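PDB 4GEY: porin B from Pseudomonas putida, which forms an outer-membrane beta-barrel channel that probably lets sugars such as glucose diffuse selectively into the periplasm. Local coordinates for residues F149-E154 against P187-A192; G180-N185 against F210-S215; R364-N369 against V383-T388. The protein carries 2 engineered substitutions. All blocks are in the same frame, centred on the assembly; numbering follows the deposited sequence.

All three contacts lie in one porin chain. Interactions 1 and 2 are neighbours, their centres 9 Å apart, and their segments alternate along the sequence: 149-154, 180-185, 187-192, 210-215. A probable hydrogen bond from W191 N to E211 OE1 joins them on adjacent strands 190-198 and 203-212, and another, from Y184 N to E154 OE1, links their loops. Both border the glucose site, through P187 and N185. Interaction 3 follows later in the chain, centred about 35 Å from interaction 1 and 27 Å from interaction 2, and packs helix 359-372 on the lead-in to strand 388-399. Two contacts thus lie beside the sugar site, where loop meets barrel wall; the third packs a peripheral helix.

Interaction 1: residues F149-E154 against P187-A192; sequences FGRFGE and PVSQWA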
loop_
_atom_site.group_PDB
_atom_site.type_symbol
_atom_site.label_atom_id
_atom_site.label_comp_id
_atom_site.label_asym_id
_atom_site.label_seq_id
_atom_site.Cartn_x
_atom_site.Cartn_y
_atom_site.Cartn_z
ATOM N N PHE A 149 19.637 2.741 6.486
ATOM C CA PHE A 149 19.944 1.311 6.443
ATOM C C PHE A 149 19.208 0.532 7.535
ATOM O O PHE A 149 19.068 1.011 8.658
ATOM C CB PHE A 149 21.455 1.081 6.578
ATOM C CG PHE A 149 21.827 -0.358 6.810
ATOM C CD1 PHE A 149 21.880 -1.258 5.747
ATOM C CD2 PHE A 149 22.106 -0.825 8.093
ATOM C CE1 PHE A 149 22.213 -2.598 5.959
ATOM C CE2 PHE A 149 22.439 -2.167 8.315
ATOM C CZ PHE A 149 22.491 -3.052 7.251
ATOM N N GLY A 150 18.759 -0.677 7.209
ATOM C CA GLY A 150 18.135 -1.533 8.193
ATOM C C GLY A 150 16.996 -2.349 7.616
ATOM O O GLY A 150 17.138 -2.962 6.556
ATOM N N ARG A 151 15.861 -2.369 8.310
ATOM C CA ARG A 151 14.706 -3.110 7.822
ATOM C C ARG A 151 13.460 -2.242 7.689
ATOM O O ARG A 151 13.060 -1.574 8.640
ATOM C CB ARG A 151 14.399 -4.318 8.705
ATOM C CG ARG A 151 15.390 -5.460 8.608
ATOM C CD ARG A 151 14.936 -6.649 9.461
ATOM N NE ARG A 151 13.913 -7.452 8.794
ATOM C CZ ARG A 151 14.175 -8.500 8.013
ATOM N NH1 ARG A 151 15.431 -8.871 7.795
ATOM N NH2 ARG A 151 13.187 -9.184 7.444
ATOM N N PHE A 152 12.866 -2.269 6.495
ATOM C CA PHE A 152 11.636 -1.551 6.179
ATOM C C PHE A 152 11.094 -2.029 4.828
ATOM O O PHE A 152 11.736 -2.820 4.148
ATOM C CB PHE A 152 11.851 -0.022 6.193
ATOM C CG PHE A 152 13.101 0.448 5.472
ATOM C CD1 PHE A 152 14.358 0.303 6.045
ATOM C CD2 PHE A 152 13.009 1.073 4.242
ATOM C CE1 PHE A 152 15.493 0.735 5.386
ATOM C CE2 PHE A 152 14.138 1.522 3.587
ATOM C CZ PHE A 152 15.378 1.346 4.159
ATOM N N GLY A 153 9.909 -1.572 4.440
ATOM C CA GLY A 153 9.340 -1.942 3.151
ATOM C C GLY A 153 9.581 -0.864 2.107
ATOM O O GLY A 153 9.795 0.297 2.461
ATOM N N GLU A 154 9.546 -1.240 0.829
ATOM C CA GLU A 154 9.870 -0.316 -0.259
ATOM C C GLU A 154 8.969 0.935 -0.254
ATOM O O GLU A 154 9.421 2.059 -0.554
ATOM C CB GLU A 154 9.793 -1.019 -1.625
ATOM C CG GLU A 154 10.914 -2.022 -1.964
ATOM C CD GLU A 154 10.650 -3.428 -1.432
ATOM O OE1 GLU A 154 9.714 -3.592 -0.602
ATOM O OE2 GLU A 154 11.368 -4.369 -1.844
ATOM N N PRO A 187 3.226 -4.088 6.351
ATOM C CA PRO A 187 4.049 -4.225 7.554
ATOM C C PRO A 187 5.197 -5.211 7.433
ATOM O O PRO A 187 5.701 -5.618 8.479
ATOM C CB PRO A 187 3.052 -4.808 8.548
ATOM C CG PRO A 187 2.185 -5.705 7.673
ATOM C CD PRO A 187 2.161 -5.111 6.298
ATOM N N VAL A 188 5.587 -5.607 6.223
ATOM C CA VAL A 188 6.699 -6.542 6.062
ATOM C C VAL A 188 8.002 -5.750 6.075
ATOM O O VAL A 188 8.067 -4.666 5.503
ATOM C CB VAL A 188 6.602 -7.342 4.726
ATOM C CG1 VAL A 188 7.758 -8.322 4.579
ATOM C CG2 VAL A 188 5.301 -8.084 4.637
ATOM N N SER A 189 9.032 -6.276 6.730
ATOM C CA SER A 189 10.352 -5.649 6.650
ATOM C C SER A 189 11.335 -6.547 5.913
ATOM O O SER A 189 11.114 -7.754 5.799
ATOM C CB SER A 189 10.900 -5.316 8.036
ATOM O OG SER A 189 11.490 -6.460 8.627
ATOM N N GLN A 190 12.412 -5.934 5.414
ATOM C CA GLN A 190 13.490 -6.607 4.686
ATOM C C GLN A 190 14.742 -5.784 4.897
ATOM O O GLN A 190 14.667 -4.573 5.129
ATOM C CB GLN A 190 13.248 -6.602 3.177
ATOM C CG GLN A 190 12.036 -7.325 2.693
ATOM C CD GLN A 190 11.199 -6.446 1.812
ATOM O OE1 GLN A 190 10.921 -5.290 2.149
ATOM N NE2 GLN A 190 10.801 -6.977 0.659
ATOM N N TRP A 191 15.900 -6.422 4.769
ATOM C CA TRP A 191 17.140 -5.677 4.831
ATOM C C TRP A 191 17.188 -4.736 3.641
ATOM O O TRP A 191 16.885 -5.131 2.513
ATOM C CB TRP A 191 18.348 -6.618 4.855
ATOM C CG TRP A 191 18.539 -7.306 6.171
ATOM C CD1 TRP A 191 18.377 -8.630 6.432
ATOM C CD2 TRP A 191 18.911 -6.694 7.416
ATOM N NE1 TRP A 191 18.641 -8.890 7.757
ATOM C CE2 TRP A 191 18.964 -7.717 8.384
ATOM C CE3 TRP A 191 19.209 -5.384 7.803
ATOM C CZ2 TRP A 191 19.307 -7.472 9.714
ATOM C CZ3 TRP A 191 19.551 -5.142 9.129
ATOM C CH2 TRP A 191 19.598 -6.184 10.067
ATOM N N ALA A 192 17.544 -3.485 3.888
ATOM C CA ALA A 192 17.531 -2.501 2.817
ATOM C C ALA A 192 18.503 -1.360 3.045
ATOM O O ALA A 192 18.850 -1.026 4.186
ATOM C CB ALA A 192 16.152 -1.964 2.629
#
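G150 and A192 exchange two backbone hydrogen bonds, G150 N to A192 O (3.0 Å) and A192 N to G150 O (2.7 Å), as an antiparallel hydrogen-bonded pair. R151 and W191 form the next, non-hydrogen-bonded pair, and F152 N then reaches Q190 O at 3.2 Å. The return bond, Q190 N to F152 O, is weak. Beside W191, the R151 chain runs over the indole: CG lies above the six-membered ring, 4.0 Å from its centroid, and CZ makes a cation-pi contact with the five-membered ring, the guanidinium plane standing 83° to the indole. A bend at chi3 (80°) turns the guanidinium so that R151 NE points to S189 OG at 2.6 Å, with the acceptor near the guanidinium plane. S189 OG is also bonded to L131 O, W191 NE1 to L225 O and W191 N to E211 OE1, while R151 NH1 makes a long, weak ion pair with E211. With an alanine in place of R151, S189 OG would probably lose its NE donor and the indole face its guanidinium and CG cover. On the sheet face away from R151 and W191, A192 CB sits over one face of the F152 ring, nearest F152 CZ at 3.7 Å. F149 lies beside W191, its ring nearly parallel to the indole but slid so far that they barely overlap. The antiparallel pairing of strand 145-149 with strand 190-198 ends as the chain turns a corner at G150 and R151, a strand pairing characteristic of the beta-barrel of an outer-membrane porin.

Interaction 2: residues G180-N185 against F210-S215; sequences GGIWYN and FEQNPS. With BGC (beta-D-glucopyranose), chain B.
I182 and Y184, on an inward loop of the porin barrel, pack against Q212 to P214, where strand 203-212 runs out into a short 3-10 turn. The side chain of Y184 can be followed outward. With CG anti to the carbonyl carbon (chi1 -48°), CB sends the ring back over its own loop, and I182 O sits 3.5 Å above the centre of one face. At the ring's rim the CD2 side packs on Q190, and CE2 comes to 4.0 Å from N213 O, at the edge, near the ring plane. Beyond CZ, the hydroxyl reaches P214, with OH 3.3 Å from CA and the proline CB and CG packed close by. The same OH donates to G181 O at 2.9 Å, approaching from above the carbonyl plane; this bond ties the tip of the tyrosine back to its own segment and fixes the hydroxyl where it meets the proline. I182 packs against the end of the Q212 side chain, crossing it at about a right angle, and I234 of strand 232-245 borders both. On the strand side, N213 ND2 bonds E211 OE2 and S228 O, while its OD1 takes S215 N in an Asx turn just after the strand end. At the loop's other end N185 belongs to the glucose pocket, which R98, E121, W123 and R125 complete with hydrogen bonds to the sugar. There the indole of W183 holds the asparagine side chain, NE1 donating to N185 OD1 at 2.9 Å, and N185 CB lies 3.5 Å from C6 of the glucose.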
loop_
_atom_site.group_PDB
_atom_site.type_symbol
_atom_site.label_atom_id
_atom_site.label_comp_id
_atom_site.label_asym_id
_atom_site.label_seq_id
_atom_site.Cartn_x
_atom_site.Cartn_y
_atom_site.Cartn_z
ATOM N N GLY A 180 3.120 -7.107 -5.660
ATOM C CA GLY A 180 3.239 -7.497 -4.267
ATOM C C GLY A 180 3.785 -8.888 -4.021
ATOM O O GLY A 180 4.018 -9.257 -2.872
ATOM N N GLY A 181 3.994 -9.661 -5.088
ATOM C CA GLY A 181 4.643 -10.954 -4.962
ATOM C C GLY A 181 6.125 -10.854 -4.608
ATOM O O GLY A 181 6.673 -11.792 -4.027
ATOM N N ILE A 182 6.773 -9.734 -4.954
ATOM C CA ILE A 182 8.195 -9.519 -4.632
ATOM C C ILE A 182 8.466 -8.232 -3.839
ATOM O O ILE A 182 9.447 -8.141 -3.095
ATOM C CB ILE A 182 9.106 -9.493 -5.901
ATOM C CG1 ILE A 182 8.753 -8.297 -6.792
ATOM C CG2 ILE A 182 9.001 -10.791 -6.682
ATOM C CD1 ILE A 182 9.718 -8.043 -7.896
ATOM N N TRP A 183 7.607 -7.235 -4.019
ATOM C CA TRP A 183 7.772 -5.923 -3.391
ATOM C C TRP A 183 6.827 -5.926 -2.209
ATOM O O TRP A 183 5.629 -6.145 -2.370
ATOM C CB TRP A 183 7.437 -4.822 -4.421
ATOM C CG TRP A 183 7.270 -3.383 -3.939
ATOM C CD1 TRP A 183 6.476 -2.937 -2.918
ATOM C CD2 TRP A 183 7.855 -2.211 -4.522
ATOM N NE1 TRP A 183 6.552 -1.568 -2.815
ATOM C CE2 TRP A 183 7.390 -1.100 -3.790
ATOM C CE3 TRP A 183 8.736 -1.995 -5.581
ATOM C CZ2 TRP A 183 7.782 0.201 -4.076
ATOM C CZ3 TRP A 183 9.123 -0.698 -5.868
ATOM C CH2 TRP A 183 8.648 0.382 -5.117
ATOM N N TYR A 184 7.357 -5.714 -1.015
ATOM C CA TYR A 184 6.548 -5.862 0.193
ATOM C C TYR A 184 6.516 -4.587 1.026
ATOM O O TYR A 184 7.482 -4.253 1.693
ATOM C CB TYR A 184 7.104 -6.985 1.068
ATOM C CG TYR A 184 7.399 -8.284 0.346
ATOM C CD1 TYR A 184 6.557 -8.766 -0.653
ATOM C CD2 TYR A 184 8.516 -9.036 0.674
ATOM C CE1 TYR A 184 6.828 -9.960 -1.309
ATOM C CE2 TYR A 184 8.789 -10.230 0.031
ATOM C CZ TYR A 184 7.947 -10.684 -0.957
ATOM O OH TYR A 184 8.234 -11.865 -1.596
ATOM N N ASN A 185 5.399 -3.883 1.004
ATOM C CA ASN A 185 5.237 -2.733 1.874
ATOM C C ASN A 185 5.068 -3.126 3.335
ATOM O O ASN A 185 4.943 -4.320 3.670
ATOM C CB ASN A 185 4.010 -1.926 1.446
ATOM C CG ASN A 185 4.120 -1.398 0.021
ATOM O OD1 ASN A 185 5.160 -0.897 -0.391
ATOM N ND2 ASN A 185 3.043 -1.515 -0.732
ATOM N N PHE A 210 16.896 -3.497 -1.948
ATOM C CA PHE A 210 16.139 -4.255 -0.955
ATOM C C PHE A 210 16.354 -5.743 -1.153
ATOM O O PHE A 210 16.234 -6.259 -2.270
ATOM C CB PHE A 210 14.641 -3.952 -1.056
ATOM C CG PHE A 210 14.286 -2.535 -0.726
ATOM C CD1 PHE A 210 14.573 -1.504 -1.613
ATOM C CD2 PHE A 210 13.656 -2.231 0.463
ATOM C CE1 PHE A 210 14.244 -0.199 -1.296
ATOM C CE2 PHE A 210 13.333 -0.926 0.783
ATOM C CZ PHE A 210 13.626 0.088 -0.097
ATOM N N GLU A 211 16.699 -6.424 -0.069
ATOM C CA GLU A 211 16.716 -7.867 -0.070
ATOM C C GLU A 211 15.328 -8.309 -0.510
ATOM O O GLU A 211 14.331 -7.795 -0.018
ATOM C CB GLU A 211 17.005 -8.375 1.336
ATOM C CG GLU A 211 16.441 -9.745 1.623
ATOM C CD GLU A 211 16.401 -10.043 3.100
ATOM O OE1 GLU A 211 16.193 -9.093 3.891
ATOM O OE2 GLU A 211 16.587 -11.227 3.466
ATOM N N GLN A 212 15.267 -9.233 -1.462
ATOM C CA GLN A 212 13.996 -9.744 -1.949
ATOM C C GLN A 212 13.933 -11.232 -1.584
ATOM O O GLN A 212 14.683 -12.058 -2.116
ATOM C CB GLN A 212 13.827 -9.425 -3.450
ATOM C CG GLN A 212 13.359 -10.539 -4.372
ATOM C CD GLN A 212 11.985 -11.081 -4.032
ATOM O OE1 GLN A 212 11.228 -10.470 -3.270
ATOM N NE2 GLN A 212 11.658 -12.253 -4.593
ATOM N N ASN A 213 13.059 -11.544 -0.631
ATOM C CA ASN A 213 13.098 -12.818 0.087
ATOM C C ASN A 213 11.705 -13.245 0.521
ATOM O O ASN A 213 11.275 -12.901 1.615
ATOM C CB ASN A 213 13.987 -12.661 1.328
ATOM C CG ASN A 213 14.155 -13.958 2.122
ATOM O OD1 ASN A 213 13.475 -14.963 1.883
ATOM N ND2 ASN A 213 15.072 -13.927 3.087
ATOM N N PRO A 214 11.006 -14.013 -0.332
ATOM C CA PRO A 214 9.613 -14.458 -0.141
ATOM C C PRO A 214 9.349 -15.114 1.209
ATOM O O PRO A 214 8.215 -15.076 1.678
ATOM C CB PRO A 214 9.417 -15.493 -1.247
ATOM C CG PRO A 214 10.378 -15.108 -2.290
ATOM C CD PRO A 214 11.579 -14.529 -1.585
ATOM N N SER A 215 10.372 -15.700 1.825
ATOM C CA SER A 215 10.190 -16.320 3.127
ATOM C C SER A 215 9.801 -15.299 4.211
ATOM O O SER A 215 9.251 -15.671 5.249
ATOM C CB SER A 215 11.428 -17.124 3.537
ATOM O OG SER A 215 12.364 -16.306 4.214
HETATM C C2 BGC B . -2.063 -4.912 3.564
HETATM C C3 BGC B . -1.699 -3.568 3.424
HETATM C C4 BGC B . -0.280 -3.412 3.113
HETATM C C5 BGC B . 0.167 -4.219 1.855
HETATM C C6 BGC B . 1.509 -4.294 1.665
HETATM C C1 BGC B . -1.831 -5.669 2.363
HETATM O O1 BGC B . -2.206 -6.980 2.595
HETATM O O2 BGC B . -3.484 -4.980 3.916
HETATM O O3 BGC B . -2.042 -2.860 4.664
HETATM O O4 BGC B . -0.002 -2.048 2.966
HETATM O O5 BGC B . -0.423 -5.616 2.020
HETATM O O6 BGC B . 2.262 -5.188 2.415
#

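Interaction 3: residues R364-N369 against V383-T388; sequences RAELLN and VPLQRT. With DMU (decyl-beta-D-maltopyranoside), chain L.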
loop_
_atom_site.group_PDB
_atom_site.type_symbol
_atom_site.label_atom_id
_atom_site.label_comp_id
_atom_site.label_asym_id
_atom_site.label_seq_id
_atom_site.Cartn_x
_atom_site.Cartn_y
_atom_site.Cartn_z
ATOM N N ARG A 364 -3.875 -17.768 -21.606
ATOM C CA ARG A 364 -3.475 -19.034 -21.015
ATOM C C ARG A 364 -4.680 -19.739 -20.404
ATOM O O ARG A 364 -4.816 -20.972 -20.492
ATOM C CB ARG A 364 -2.407 -18.819 -19.943
ATOM C CG ARG A 364 -2.016 -20.109 -19.248
ATOM C CD ARG A 364 -0.784 -19.990 -18.374
ATOM N NE ARG A 364 -0.595 -21.235 -17.630
ATOM C CZ ARG A 364 -1.249 -21.535 -16.506
ATOM N NH1 ARG A 364 -2.109 -20.673 -15.981
ATOM N NH2 ARG A 364 -1.039 -22.697 -15.902
ATOM N N ALA A 365 -5.552 -18.953 -19.777
ATOM C CA ALA A 365 -6.722 -19.509 -19.129
ATOM C C ALA A 365 -7.685 -20.093 -20.161
ATOM O O ALA A 365 -8.257 -21.168 -19.958
ATOM C CB ALA A 365 -7.416 -18.452 -18.297
ATOM N N GLU A 366 -7.863 -19.369 -21.264
ATOM C CA GLU A 366 -8.768 -19.806 -22.316
ATOM C C GLU A 366 -8.297 -21.153 -22.843
ATOM O O GLU A 366 -9.094 -22.057 -23.103
ATOM C CB GLU A 366 -8.826 -18.768 -23.430
ATOM C CG GLU A 366 -9.973 -17.792 -23.304
ATOM C CD GLU A 366 -9.824 -16.598 -24.222
ATOM O OE1 GLU A 366 -8.696 -16.344 -24.699
ATOM O OE2 GLU A 366 -10.836 -15.902 -24.459
ATOM N N LEU A 367 -6.980 -21.277 -22.960
ATOM C CA LEU A 367 -6.337 -22.520 -23.347
ATOM C C LEU A 367 -6.611 -23.660 -22.374
ATOM O O LEU A 367 -6.949 -24.769 -22.798
ATOM C CB LEU A 367 -4.837 -22.294 -23.455
ATOM C CG LEU A 367 -4.225 -22.529 -24.830
ATOM C CD1 LEU A 367 -5.191 -22.085 -25.920
ATOM C CD2 LEU A 367 -2.915 -21.760 -24.901
ATOM N N LEU A 368 -6.439 -23.391 -21.077
ATOM C CA LEU A 368 -6.739 -24.359 -20.019
ATOM C C LEU A 368 -8.158 -24.908 -20.157
ATOM O O LEU A 368 -8.379 -26.126 -20.102
ATOM C CB LEU A 368 -6.584 -23.707 -18.643
ATOM C CG LEU A 368 -5.349 -23.919 -17.757
ATOM C CD1 LEU A 368 -4.195 -24.507 -18.520
ATOM C CD2 LEU A 368 -4.938 -22.607 -17.094
ATOM N N ASN A 369 -9.114 -24.003 -20.351
ATOM C CA ASN A 369 -10.518 -24.390 -20.439
ATOM C C ASN A 369 -10.777 -25.207 -21.691
ATOM O O ASN A 369 -11.562 -26.158 -21.680
ATOM C CB ASN A 369 -11.424 -23.168 -20.425
ATOM C CG ASN A 369 -11.388 -22.423 -19.096
ATOM O OD1 ASN A 369 -11.180 -23.021 -18.041
ATOM N ND2 ASN A 369 -11.599 -21.107 -19.145
ATOM N N VAL A 383 -11.688 -22.194 -15.272
ATOM C CA VAL A 383 -10.724 -21.203 -14.817
ATOM C C VAL A 383 -11.079 -19.813 -15.336
ATOM O O VAL A 383 -10.912 -19.526 -16.515
ATOM C CB VAL A 383 -9.309 -21.608 -15.270
ATOM C CG1 VAL A 383 -8.268 -20.515 -14.946
ATOM C CG2 VAL A 383 -8.951 -22.942 -14.643
ATOM N N PRO A 384 -11.579 -18.949 -14.448
ATOM C CA PRO A 384 -12.109 -17.627 -14.810
ATOM C C PRO A 384 -11.166 -16.788 -15.649
ATOM O O PRO A 384 -9.958 -16.822 -15.436
ATOM C CB PRO A 384 -12.350 -16.962 -13.455
ATOM C CG PRO A 384 -12.707 -18.131 -12.556
ATOM C CD PRO A 384 -11.805 -19.267 -13.025
ATOM N N LEU A 385 -11.740 -16.060 -16.606
ATOM C CA LEU A 385 -10.991 -15.189 -17.494
ATOM C C LEU A 385 -10.835 -13.845 -16.813
ATOM O O LEU A 385 -11.813 -13.127 -16.589
ATOM C CB LEU A 385 -11.720 -15.028 -18.836
ATOM C CG LEU A 385 -11.977 -16.272 -19.710
ATOM C CD1 LEU A 385 -12.269 -15.850 -21.128
ATOM C CD2 LEU A 385 -10.805 -17.244 -19.693
ATOM N N GLN A 386 -9.602 -13.512 -16.459
ATOM C CA GLN A 386 -9.348 -12.276 -15.740
ATOM C C GLN A 386 -9.014 -11.136 -16.682
ATOM O O GLN A 386 -8.062 -11.215 -17.449
ATOM C CB GLN A 386 -8.238 -12.472 -14.723
ATOM C CG GLN A 386 -8.631 -13.396 -13.618
ATOM C CD GLN A 386 -7.561 -13.511 -12.569
ATOM O OE1 GLN A 386 -6.519 -14.128 -12.796
ATOM N NE2 GLN A 386 -7.810 -12.918 -11.406
ATOM N N ARG A 387 -9.808 -10.071 -16.604
ATOM C CA ARG A 387 -9.725 -8.972 -17.560
ATOM C C ARG A 387 -9.399 -7.622 -16.904
ATOM O O ARG A 387 -8.256 -7.191 -16.928
ATOM C CB ARG A 387 -10.996 -8.920 -18.427
ATOM C CG ARG A 387 -11.606 -10.310 -18.672
ATOM C CD ARG A 387 -12.895 -10.275 -19.495
ATOM N NE ARG A 387 -12.650 -10.521 -20.916
ATOM C CZ ARG A 387 -13.089 -11.584 -21.580
ATOM N NH1 ARG A 387 -13.812 -12.513 -20.967
ATOM N NH2 ARG A 387 -12.805 -11.713 -22.869
ATOM N N THR A 388 -10.381 -6.945 -16.325
ATOM C CA THR A 388 -10.127 -5.625 -15.740
ATOM C C THR A 388 -11.035 -5.383 -14.545
ATOM O O THR A 388 -12.248 -5.529 -14.648
ATOM C CB THR A 388 -10.355 -4.491 -16.756
ATOM O OG1 THR A 388 -9.691 -4.796 -17.992
ATOM C CG2 THR A 388 -9.831 -3.177 -16.210
HETATM C C1 DMU L . -15.124 -4.209 -19.062
HETATM C C2 DMU L . -14.631 -5.425 -19.671
HETATM C C3 DMU L . -15.382 -6.101 -20.763
HETATM C C4 DMU L . -16.398 -5.197 -21.498
HETATM O O5 DMU L . -17.131 -4.353 -20.432
HETATM C C6 DMU L . -16.224 -3.498 -19.710
HETATM O O7 DMU L . -14.465 -6.617 -21.756
HETATM O O16 DMU L . -16.979 -2.680 -18.804
HETATM C C18 DMU L . -16.767 -1.268 -18.821
HETATM C C19 DMU L . -17.276 -0.444 -17.609
HETATM C C22 DMU L . -16.253 0.187 -16.595
HETATM C C25 DMU L . -16.856 0.965 -15.423
HETATM C C28 DMU L . -16.006 1.350 -14.228
HETATM C C31 DMU L . -16.734 1.615 -12.926
HETATM C C34 DMU L . -16.010 2.290 -11.781
HETATM C C37 DMU L . -16.331 1.868 -10.381
HETATM O O49 DMU L . -13.947 -3.303 -18.942
HETATM O O55 DMU L . -14.268 -6.353 -18.585
HETATM C C57 DMU L . -17.290 -5.869 -22.265
HETATM O O61 DMU L . -18.577 -5.357 -22.335
HETATM C C5 DMU L . -14.312 -8.251 -23.516
HETATM C C7 DMU L . -15.431 -8.694 -24.285
HETATM C C8 DMU L . -16.179 -9.791 -23.661
HETATM C C9 DMU L . -16.739 -9.412 -22.261
HETATM O O1 DMU L . -15.742 -8.516 -21.510
HETATM C C10 DMU L . -14.525 -7.983 -22.085
HETATM O O2 DMU L . -17.262 -10.152 -24.469
HETATM O O3 DMU L . -13.731 -7.071 -24.169
HETATM O O4 DMU L . -14.924 -9.133 -25.583
HETATM C C11 DMU L . -16.981 -10.482 -21.529
HETATM O O6 DMU L . -17.493 -10.292 -20.259
#
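N369 meets V383 through two hydrogen bonds that use both ends of its amide. V383 N donates to N369 OD1 at 2.9 Å, in the carbonyl plane and on a lone pair, with an N-H...O angle of 163°. N369 ND2 in turn donates a hydrogen bond to V383 O at 3.1 Å; the acceptor lies close to the amide plane, although the donor is tilted 32° from the plane of the V383 carbonyl. One side chain therefore satisfies both backbone polar groups of V383 and is itself held against rotation about chi2. Apolar contacts fill in beside it. The CB of A365 faces two branches at once, V383 CG1 and L385 CD2, the latter at 3.9 Å. V383 presents CG1 to A365 because that methyl stands opposite its own backbone N (chi1 174°), and V383 CB comes to 3.6 Å from N369 OD1. L368 touches the same methyl more distantly. L385 forks against the helix: CD2 touches both A365 CB and E366 CG. E366 CG packs on both L385 methyls as the two side chains cross at about a right angle, and L385 CD1 also comes to 3.6 Å from E366 OE2. A carbohydrate contact lies farther along, where R387 packs its guanidinium face beside the maltoside of the decyl detergent, NE coming to 3.4 Å from C10. D420 also hydrogen-bonds this detergent. The contact thus lays one side of helix 359-372 on the irregular chain that leads into strand 388-399. R364, L367 and L368 also touch helix 275-278; on the other segment, Q386 and T388 touch strand 347-357, the barrel neighbour of strand 388-399.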